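Local coordinates for disulfide bond protein A (Staphylococcus aureus, PDB 3BCI) that probably acts as a thioredoxin-fold thiol:disulfide oxidoreductase of the DsbA family, introducing disulfide bonds into folding proteins, at residues 78-81 and 82-85; 130-133 and 134-138; 152-156 and 157-161. All coordinates share one frame; numbering follows the deposited sequence.

Contact 1 of 3, residues 78-81 and 82-85; sequences SFLD and FQKQ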
ATOM      1  N   SER A  78       1.130   6.679 -10.158  1.00 25.50           N
ATOM      2  CA  SER A  78       1.112   5.273 -10.567  1.00 27.72           C
ATOM      3  C   SER A  78       1.000   4.344  -9.358  1.00 26.75           C
ATOM      4  O   SER A  78       0.878   3.134  -9.515  1.00 30.36           O
ATOM      5  CB  SER A  78       2.403   4.912 -11.317  1.00 25.92           C
ATOM      6  OG  SER A  78       2.581   5.700 -12.474  1.00 30.19           O
ATOM      7  N   PHE A  79       1.050   4.911  -8.158  1.00 27.70           N
ATOM      8  CA  PHE A  79       1.005   4.115  -6.934  1.00 28.50           C
ATOM      9  C   PHE A  79      -0.204   3.190  -6.787  1.00 31.06           C
ATOM     10  O   PHE A  79      -0.043   2.004  -6.488  1.00 23.17           O
ATOM     11  CB  PHE A  79       1.105   5.029  -5.709  1.00 22.07           C
ATOM     12  CG  PHE A  79       1.102   4.287  -4.398  1.00 27.27           C
ATOM     13  CD1 PHE A  79       2.129   3.402  -4.080  1.00 24.57           C
ATOM     14  CD2 PHE A  79       0.058   4.452  -3.493  1.00 25.67           C
ATOM     15  CE1 PHE A  79       2.112   2.685  -2.877  1.00 26.64           C
ATOM     16  CE2 PHE A  79       0.030   3.747  -2.293  1.00 31.06           C
ATOM     17  CZ  PHE A  79       1.056   2.861  -1.982  1.00 24.80           C
ATOM     18  N   LEU A  80      -1.410   3.716  -6.989  1.00 24.54           N
ATOM     19  CA  LEU A  80      -2.600   2.887  -6.848  1.00 29.10           C
ATOM     20  C   LEU A  80      -2.655   1.741  -7.856  1.00 25.51           C
ATOM     21  O   LEU A  80      -3.154   0.659  -7.540  1.00 26.72           O
ATOM     22  CB  LEU A  80      -3.865   3.751  -6.923  1.00 24.30           C
ATOM     23  CG  LEU A  80      -4.000   4.685  -5.710  1.00 38.40           C
ATOM     24  CD1 LEU A  80      -5.291   5.491  -5.816  1.00 36.15           C
ATOM     25  CD2 LEU A  80      -3.994   3.865  -4.421  1.00 36.99           C
ATOM     26  N   ASP A  81      -2.145   1.961  -9.066  1.00 27.01           N
ATOM     27  CA  ASP A  81      -2.142   0.891 -10.057  1.00 30.52           C
ATOM     28  C   ASP A  81      -1.151  -0.168  -9.603  1.00 27.32           C
ATOM     29  O   ASP A  81      -1.400  -1.366  -9.726  1.00 24.41           O
ATOM     30  CB  ASP A  81      -1.714   1.396 -11.439  1.00 32.79           C
ATOM     31  CG  ASP A  81      -2.748   2.287 -12.085  1.00 38.23           C
ATOM     32  OD1 ASP A  81      -3.958   2.087 -11.848  1.00 34.85           O
ATOM     33  OD2 ASP A  81      -2.343   3.182 -12.848  1.00 47.44           O
ATOM     34  N   PHE A  82      -0.014   0.292  -9.088  1.00 24.52           N
ATOM     35  CA  PHE A  82       1.022  -0.614  -8.612  1.00 23.22           C
ATOM     36  C   PHE A  82       0.458  -1.499  -7.505  1.00 26.62           C
ATOM     37  O   PHE A  82       0.638  -2.715  -7.504  1.00 24.71           O
ATOM     38  CB  PHE A  82       2.206   0.180  -8.057  1.00 22.18           C
ATOM     39  CG  PHE A  82       3.347  -0.685  -7.603  1.00 19.60           C
ATOM     40  CD1 PHE A  82       4.162  -1.316  -8.531  1.00 21.28           C
ATOM     41  CD2 PHE A  82       3.567  -0.914  -6.248  1.00 25.77           C
ATOM     42  CE1 PHE A  82       5.178  -2.164  -8.118  1.00 23.43           C
ATOM     43  CE2 PHE A  82       4.580  -1.762  -5.823  1.00 24.94           C
ATOM     44  CZ  PHE A  82       5.387  -2.390  -6.761  1.00 28.99           C
ATOM     45  N   GLN A  83      -0.228  -0.866  -6.563  1.00 23.28           N
ATOM     46  CA  GLN A  83      -0.812  -1.560  -5.434  1.00 22.10           C
ATOM     47  C   GLN A  83      -1.827  -2.598  -5.906  1.00 23.16           C
ATOM     48  O   GLN A  83      -1.781  -3.761  -5.500  1.00 23.14           O
ATOM     49  CB  GLN A  83      -1.460  -0.527  -4.510  1.00 27.14           C
ATOM     50  CG  GLN A  83      -1.840  -1.033  -3.153  1.00 38.62           C
ATOM     51  CD  GLN A  83      -2.013   0.095  -2.158  1.00 35.01           C
ATOM     52  OE1 GLN A  83      -2.865   0.967  -2.331  1.00 30.01           O
ATOM     53  NE2 GLN A  83      -1.194   0.088  -1.111  1.00 32.22           N
ATOM     54  N   LYS A  84      -2.730  -2.185  -6.785  1.00 22.64           N
ATOM     55  CA  LYS A  84      -3.742  -3.097  -7.305  1.00 29.01           C
ATOM     56  C   LYS A  84      -3.100  -4.281  -8.016  1.00 28.88           C
ATOM     57  O   LYS A  84      -3.445  -5.437  -7.763  1.00 26.23           O
ATOM     58  CB  LYS A  84      -4.670  -2.361  -8.276  1.00 36.49           C
ATOM     59  CG  LYS A  84      -5.697  -3.264  -8.958  1.00 41.66           C
ATOM     60  CD  LYS A  84      -6.706  -2.445  -9.747  1.00 52.40           C
ATOM     61  CE  LYS A  84      -6.044  -1.708 -10.898  1.00 58.41           C
ATOM     62  NZ  LYS A  84      -6.859  -0.544 -11.346  1.00 61.01           N
ATOM     63  N   GLN A  85      -2.162  -3.983  -8.910  1.00 29.67           N
ATOM     64  CA  GLN A  85      -1.474  -5.013  -9.675  1.00 31.26           C
ATOM     65  C   GLN A  85      -0.637  -5.945  -8.807  1.00 30.65           C
ATOM     66  O   GLN A  85      -0.505  -7.131  -9.117  1.00 29.31           O
ATOM     67  CB  GLN A  85      -0.602  -4.366 -10.759  1.00 37.07           C
ATOM     68  CG  GLN A  85      -1.409  -3.779 -11.919  1.00 37.41           C
ATOM     69  CD  GLN A  85      -0.554  -2.992 -12.904  1.00 49.34           C
ATOM     70  OE1 GLN A  85       0.530  -3.430 -13.295  1.00 57.80           O
ATOM     71  NE2 GLN A  85      -1.049  -1.828 -13.320  1.00 50.10           N
TER

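Contact 2 of 3, residues 130-133 and 134-138; sequences KSWK and AAEKD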
ATOM      1  N   LYS A 130      15.495   6.382   1.180  1.00 25.03           N
ATOM      2  CA  LYS A 130      14.239   6.903   1.700  1.00 30.71           C
ATOM      3  C   LYS A 130      13.131   5.846   1.702  1.00 28.72           C
ATOM      4  O   LYS A 130      12.334   5.792   2.636  1.00 27.57           O
ATOM      5  CB  LYS A 130      13.795   8.135   0.903  1.00 32.30           C
ATOM      6  CG  LYS A 130      14.652   9.371   1.168  1.00 48.30           C
ATOM      7  CD  LYS A 130      14.189  10.583   0.367  1.00 59.41           C
ATOM      8  CE  LYS A 130      14.455  10.412  -1.122  0.50 61.21           C
ATOM      9  NZ  LYS A 130      14.055  11.621  -1.895  0.50 65.02           N
ATOM     10  N   SER A 131      13.076   5.000   0.675  1.00 23.06           N
ATOM     11  CA  SER A 131      12.023   3.980   0.632  1.00 29.40           C
ATOM     12  C   SER A 131      12.320   2.893   1.658  1.00 28.12           C
ATOM     13  O   SER A 131      11.416   2.260   2.207  1.00 25.91           O
ATOM     14  CB  SER A 131      11.900   3.372  -0.774  1.00 28.85           C
ATOM     15  OG  SER A 131      13.058   2.646  -1.157  1.00 26.86           O
ATOM     16  N   TRP A 132      13.603   2.690   1.922  1.00 26.55           N
ATOM     17  CA  TRP A 132      14.034   1.695   2.889  1.00 27.50           C
ATOM     18  C   TRP A 132      13.576   2.125   4.287  1.00 24.95           C
ATOM     19  O   TRP A 132      13.020   1.333   5.050  1.00 24.95           O
ATOM     20  CB  TRP A 132      15.559   1.577   2.837  1.00 30.42           C
ATOM     21  CG  TRP A 132      16.110   0.446   3.615  1.00 26.61           C
ATOM     22  CD1 TRP A 132      16.181   0.336   4.976  1.00 34.35           C
ATOM     23  CD2 TRP A 132      16.701  -0.740   3.083  1.00 29.41           C
ATOM     24  NE1 TRP A 132      16.789  -0.848   5.321  1.00 32.91           N
ATOM     25  CE2 TRP A 132      17.123  -1.524   4.178  1.00 32.51           C
ATOM     26  CE3 TRP A 132      16.928  -1.212   1.782  1.00 34.87           C
ATOM     27  CZ2 TRP A 132      17.750  -2.763   4.013  1.00 36.05           C
ATOM     28  CZ3 TRP A 132      17.551  -2.440   1.618  1.00 33.95           C
ATOM     29  CH2 TRP A 132      17.959  -3.201   2.728  1.00 36.74           C
ATOM     30  N   LYS A 133      13.802   3.392   4.609  1.00 23.32           N
ATOM     31  CA  LYS A 133      13.413   3.921   5.906  1.00 28.87           C
ATOM     32  C   LYS A 133      11.903   3.951   6.059  1.00 30.41           C
ATOM     33  O   LYS A 133      11.375   3.641   7.126  1.00 25.12           O
ATOM     34  CB  LYS A 133      13.995   5.318   6.092  1.00 33.01           C
ATOM     35  CG  LYS A 133      15.499   5.287   6.266  1.00 35.90           C
ATOM     36  CD  LYS A 133      16.090   6.666   6.452  1.00 41.69           C
ATOM     37  CE  LYS A 133      17.560   6.544   6.819  1.00 48.50           C
ATOM     38  NZ  LYS A 133      18.234   7.867   6.900  1.00 57.94           N
ATOM     39  N   ALA A 134      11.216   4.311   4.982  1.00 25.86           N
ATOM     40  CA  ALA A 134       9.761   4.371   4.988  1.00 29.14           C
ATOM     41  C   ALA A 134       9.168   3.002   5.300  1.00 25.33           C
ATOM     42  O   ALA A 134       8.240   2.894   6.097  1.00 28.04           O
ATOM     43  CB  ALA A 134       9.252   4.872   3.633  1.00 25.32           C
ATOM     44  N   ALA A 135       9.710   1.957   4.683  1.00 23.09           N
ATOM     45  CA  ALA A 135       9.202   0.609   4.909  1.00 25.60           C
ATOM     46  C   ALA A 135       9.364   0.233   6.380  1.00 28.17           C
ATOM     47  O   ALA A 135       8.461  -0.344   6.979  1.00 24.75           O
ATOM     48  CB  ALA A 135       9.926  -0.391   4.007  1.00 22.61           C
ATOM     49  N   GLU A 136      10.509   0.574   6.963  1.00 27.43           N
ATOM     50  CA  GLU A 136      10.760   0.288   8.369  1.00 29.53           C
ATOM     51  C   GLU A 136       9.811   1.085   9.261  1.00 24.85           C
ATOM     52  O   GLU A 136       9.235   0.547  10.202  1.00 28.68           O
ATOM     53  CB  GLU A 136      12.203   0.643   8.746  1.00 35.44           C
ATOM     54  CG  GLU A 136      13.270  -0.274   8.160  1.00 53.99           C
ATOM     55  CD  GLU A 136      13.080  -1.728   8.559  1.00 63.96           C
ATOM     56  OE1 GLU A 136      12.694  -1.977   9.723  1.00 59.83           O
ATOM     57  OE2 GLU A 136      13.328  -2.620   7.713  1.00 60.23           O
ATOM     58  N   LYS A 137       9.657   2.370   8.954  1.00 25.73           N
ATOM     59  CA  LYS A 137       8.804   3.256   9.732  1.00 26.79           C
ATOM     60  C   LYS A 137       7.362   2.757   9.798  1.00 28.77           C
ATOM     61  O   LYS A 137       6.704   2.892  10.830  1.00 27.92           O
ATOM     62  CB  LYS A 137       8.840   4.671   9.144  1.00 27.58           C
ATOM     63  CG  LYS A 137       8.175   5.723  10.027  1.00 31.24           C
ATOM     64  CD  LYS A 137       8.126   7.084   9.346  1.00 40.75           C
ATOM     65  CE  LYS A 137       7.534   8.142  10.274  1.00 45.90           C
ATOM     66  NZ  LYS A 137       7.384   9.465   9.597  1.00 47.65           N
ATOM     67  N   ASP A 138       6.875   2.180   8.702  1.00 24.24           N
ATOM     68  CA  ASP A 138       5.510   1.652   8.666  1.00 27.99           C
ATOM     69  C   ASP A 138       5.261   0.679   9.816  1.00 30.39           C
ATOM     70  O   ASP A 138       4.182   0.658  10.407  1.00 24.63           O
ATOM     71  CB  ASP A 138       5.247   0.930   7.345  1.00 22.87           C
ATOM     72  CG  ASP A 138       4.609   1.825   6.300  1.00 25.78           C
ATOM     73  OD1 ASP A 138       4.537   3.059   6.516  1.00 26.27           O
ATOM     74  OD2 ASP A 138       4.185   1.290   5.256  1.00 23.55           O
TER
HETATM   75  O   HOH W   1      13.180  -1.473   5.190  1.00 32.44           O

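Contact 3 of 3, residues 152-156 and 157-161; sequences TAFIN and GEKVE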
ATOM      1  N   THR A 152      -7.282  -3.266   8.539  0.50 28.08           N
ATOM      2  CA  THR A 152      -8.122  -2.370   9.324  0.50 28.89           C
ATOM      3  C   THR A 152      -7.954  -0.992   8.708  0.50 31.35           C
ATOM      4  O   THR A 152      -6.883  -0.663   8.199  0.50 29.31           O
ATOM      5  CB  THR A 152      -7.721  -2.332  10.826  0.50 30.80           C
ATOM      6  OG1 THR A 152      -6.298  -2.208  10.954  0.50 21.57           O
ATOM      7  CG2 THR A 152      -8.197  -3.593  11.535  0.50 42.12           C
ATOM      8  N   ALA A 153      -9.017  -0.197   8.732  1.00 27.55           N
ATOM      9  CA  ALA A 153      -8.965   1.137   8.154  1.00 22.29           C
ATOM     10  C   ALA A 153      -9.517   2.175   9.108  1.00 23.74           C
ATOM     11  O   ALA A 153     -10.409   1.889   9.901  1.00 23.96           O
ATOM     12  CB  ALA A 153      -9.739   1.160   6.835  1.00 23.63           C
ATOM     13  N   PHE A 154      -8.964   3.380   9.026  1.00 22.86           N
ATOM     14  CA  PHE A 154      -9.372   4.493   9.868  1.00 24.93           C
ATOM     15  C   PHE A 154      -9.468   5.762   9.027  1.00 28.31           C
ATOM     16  O   PHE A 154      -8.706   5.945   8.078  1.00 25.65           O
ATOM     17  CB  PHE A 154      -8.338   4.709  10.981  1.00 21.55           C
ATOM     18  CG  PHE A 154      -8.209   3.543  11.924  1.00 27.19           C
ATOM     19  CD1 PHE A 154      -8.943   3.502  13.104  1.00 24.99           C
ATOM     20  CD2 PHE A 154      -7.360   2.482  11.626  1.00 26.34           C
ATOM     21  CE1 PHE A 154      -8.831   2.414  13.977  1.00 31.66           C
ATOM     22  CE2 PHE A 154      -7.241   1.393  12.489  1.00 29.73           C
ATOM     23  CZ  PHE A 154      -7.976   1.356  13.666  1.00 30.37           C
ATOM     24  N   ILE A 155     -10.413   6.628   9.373  1.00 23.05           N
ATOM     25  CA  ILE A 155     -10.580   7.899   8.681  1.00 25.79           C
ATOM     26  C   ILE A 155     -10.502   8.942   9.786  1.00 23.82           C
ATOM     27  O   ILE A 155     -11.366   9.005  10.660  1.00 22.60           O
ATOM     28  CB  ILE A 155     -11.932   7.975   7.944  1.00 26.88           C
ATOM     29  CG1 ILE A 155     -11.998   6.869   6.881  1.00 27.13           C
ATOM     30  CG2 ILE A 155     -12.085   9.342   7.291  1.00 23.88           C
ATOM     31  CD1 ILE A 155     -13.250   6.883   6.024  1.00 24.19           C
ATOM     32  N   ASN A 156      -9.446   9.746   9.746  1.00 24.75           N
ATOM     33  CA  ASN A 156      -9.194  10.749  10.770  1.00 27.08           C
ATOM     34  C   ASN A 156      -9.215  10.071  12.134  1.00 31.44           C
ATOM     35  O   ASN A 156      -9.755  10.609  13.103  1.00 29.12           O
ATOM     36  CB  ASN A 156     -10.228  11.877  10.727  1.00 25.00           C
ATOM     37  CG  ASN A 156     -10.061  12.769   9.513  1.00 25.90           C
ATOM     38  OD1 ASN A 156      -8.993  12.807   8.900  1.00 27.13           O
ATOM     39  ND2 ASN A 156     -11.113  13.501   9.166  1.00 31.14           N
ATOM     40  N   GLY A 157      -8.641   8.872  12.189  1.00 23.32           N
ATOM     41  CA  GLY A 157      -8.568   8.138  13.437  1.00 21.80           C
ATOM     42  C   GLY A 157      -9.812   7.387  13.859  1.00 25.70           C
ATOM     43  O   GLY A 157      -9.787   6.715  14.883  1.00 25.49           O
ATOM     44  N   GLU A 158     -10.895   7.509  13.094  1.00 23.10           N
ATOM     45  CA  GLU A 158     -12.143   6.812  13.408  1.00 27.26           C
ATOM     46  C   GLU A 158     -12.146   5.497  12.639  1.00 23.52           C
ATOM     47  O   GLU A 158     -11.888   5.469  11.432  1.00 20.99           O
ATOM     48  CB  GLU A 158     -13.351   7.662  12.996  1.00 28.27           C
ATOM     49  CG  GLU A 158     -13.491   8.952  13.778  1.00 46.90           C
ATOM     50  CD  GLU A 158     -14.280   8.777  15.063  1.00 54.78           C
ATOM     51  OE1 GLU A 158     -14.192   7.696  15.686  1.00 49.44           O
ATOM     52  OE2 GLU A 158     -14.984   9.732  15.453  1.00 61.12           O
ATOM     53  N   LYS A 159     -12.438   4.405  13.331  1.00 24.83           N
ATOM     54  CA  LYS A 159     -12.435   3.097  12.692  1.00 26.01           C
ATOM     55  C   LYS A 159     -13.558   2.921  11.681  1.00 28.69           C
ATOM     56  O   LYS A 159     -14.701   3.278  11.943  1.00 30.69           O
ATOM     57  CB  LYS A 159     -12.542   1.992  13.747  1.00 38.42           C
ATOM     58  CG  LYS A 159     -12.277   0.597  13.190  1.00 44.62           C
ATOM     59  CD  LYS A 159     -12.457  -0.482  14.245  1.00 59.14           C
ATOM     60  CE  LYS A 159     -13.791  -1.196  14.087  1.00 64.86           C
ATOM     61  NZ  LYS A 159     -13.841  -1.994  12.825  1.00 66.59           N
ATOM     62  N   VAL A 160     -13.217   2.377  10.520  1.00 21.00           N
ATOM     63  CA  VAL A 160     -14.201   2.112   9.481  1.00 23.54           C
ATOM     64  C   VAL A 160     -14.895   0.820   9.924  1.00 31.31           C
ATOM     65  O   VAL A 160     -14.249  -0.220  10.049  1.00 27.49           O
ATOM     66  CB  VAL A 160     -13.515   1.899   8.118  1.00 29.93           C
ATOM     67  CG1 VAL A 160     -14.554   1.566   7.050  1.00 23.78           C
ATOM     68  CG2 VAL A 160     -12.730   3.163   7.731  1.00 25.56           C
ATOM     69  N   GLU A 161     -16.202   0.899  10.172  1.00 33.27           N
ATOM     70  CA  GLU A 161     -16.989  -0.246  10.630  1.00 33.83           C
ATOM     71  C   GLU A 161     -16.767  -1.528   9.829  1.00 33.66           C
ATOM     72  O   GLU A 161     -16.560  -2.590  10.407  1.00 32.87           O
ATOM     73  CB  GLU A 161     -18.477   0.115  10.639  1.00 40.92           C
ATOM     74  CG  GLU A 161     -18.882   1.008  11.805  1.00 59.53           C
ATOM     75  CD  GLU A 161     -20.294   1.550  11.675  0.80 69.79           C
ATOM     76  OE1 GLU A 161     -21.192   0.785  11.266  0.80 72.40           O
ATOM     77  OE2 GLU A 161     -20.509   2.739  11.992  0.80 71.73           O
TER
HETATM   78  O   HOH W   2     -11.666  -1.259  10.035  1.00 28.40           O

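Contact 1 of 3, residues 78-81 and 82-85
The amide of Q83 lies against one corner of the F79 ring, its NE2 3.7 Å from CZ of F79. The two flat groups are neither stacked nor perpendicular, their planes being 59° apart. F79 leaves the helix with CG anti to its backbone N (chi1 -178°), and Q83 takes the same first torsion one turn later before running on in an extended chain, which carries its amide up beside the aromatic ring. L80 also meets this amide: its side chain runs alongside Q83 in the same direction and brings CD2 of L80 to 3.7 Å from OE1 of Q83. The buried amide is satisfied at both ends by tyrosine hydroxyls: OE1 bonds to the OH of Y49, on strand 48-53, and NE2 to the OH of Y21, two bonds that hold the amide against rotation. All this takes place in the first turns of helix 79-88, where the carbonyls of S78, F79, L80 and D81 accept i to i+4 bonds from the amides of F82, Q83, K84 and Q85. The D81-Q85 bond is 2.8 Å from N of Q85 to O of D81. F79 and F82 both turn to helix 61-74, meeting S68 in common, while L80 rests on M34, R38 and I42 of helix 24-42. Along the more polar side, the main partner of OD1 of D81 is R38, a salt bridge that ties this helix to helix 24-42. K84, lying next to D81, adds only a long one, 3.9 Å from OD1 of D81 to NZ of K84. The first torsion of Q85 (chi1 -73°) sends its extended chain along D81, with NE2 of Q85 3.8 Å from CB of D81, and its OE1 has a weak hydrogen bond with Q109.

Contact 2 of 3, residues 130-133 and 134-138
The side chain of E136 is linked to the backbone of W132, one turn earlier, through a water molecule. It donates one hydrogen bond of 2.8 Å to the backbone O of W132 and another, also 2.8 Å, to OE2 of E136. The same water sits over one face of the indole, displaced toward the rim and 3.5 Å above the plane. In E136 the bend at the second torsion (chi2 -58°) brings OE2 to the water. Direct side-chain contact between the two is slight, CG of E136 standing 4.4 Å from CD1 of W132. The W132 carbonyl thus has two donors, this water and the amide of E136. The indole also makes a cation-pi interaction with R66.

Backbone bonds of the i to i+4 kind make up the remaining polar contact between the segments, within the opening turns of helix 130-144. N of K137 lies 2.8 Å from O of K133, whereas N of E136 is 3.2 Å from O of W132. The OG of S131 is hydrogen-bonded outside the segments, to D123.

In van der Waals contact, the methyl groups of the two alanines lie against carbonyl oxygens of the preceding turn, with CB of A134 3.4 Å from O of K130. This face is turned to helix 61-74, where A134 touches H69 and A135 touches S65 and R66.

Contact 3 of 3, residues 152-156 and 157-161
F154 lays its ring obliquely across the start of the K159 side chain, with CD1 of F154 3.5 Å from CA of K159 and CE1 of F154 3.7 Å from CB of K159. Because CG stands beside the backbone N (chi1 -63°), the ring leans over the neighbouring strand. The two residues form a non-hydrogen-bonded antiparallel pair and share one face of the sheet. At the backbone of the same residue, CA of F154 makes a CA-H...O contact of 3.1 Å with O of E158.

V160 turns its CB toward strand 152-155, and its CG2 branch does the touching. That methyl is 3.7 Å from CB of A153 and 3.9 Å from CG1 of I155, which it crosses at a slant. Helix 166-174 covers these three residues, through Y169 at A153, L172 and L173 at I155, and S168 at V160.

The whole is a tight beta hairpin at the edge of the thioredoxin-fold sheet, closed by a type I' turn from I155 to E158. N156 and G157 occupy its corners with positive phi, a condition that favours glycine at the second. I155 and E158 bond to each other both ways: N of I155 meets O of E158 at 2.8 Å, while N of E158 approaches O of I155 from well above the carbonyl plane. Farther along, N of V160 bonds almost straight (173° at the hydrogen) to O of A153. A water accepts from N of A153 and donates to O of V160, linking the two segments beside the V160-A153 bond. On its other side strand 152-155 pairs with strand 14-19, and OD1 of N156 takes a hydrogen bond from N of L14.

Overall arrangement
The three contacts follow one another along the chain and do not touch. Contact 1 and contact 2 have centres about 18 Å apart, yet both lean on helix 61-74, contact 1 through F79 and F82 and contact 2 through A134 and A135. Contact 3 lies about 22 Å from contact 1 and about 23 Å from contact 2, centre to centre. It forms one edge of the central sheet, whose opposite outer strand, 48-53, meets both other contacts: Y49 and F51 touch contact 1, and N of N53 bonds to D138. The cysteine pair C23 and C26, the CxxC motif of the thioredoxin fold, lies at the start of helix 24-42 (C23 just before it, C26 in its first turn), the helix against which L80 of contact 1 packs.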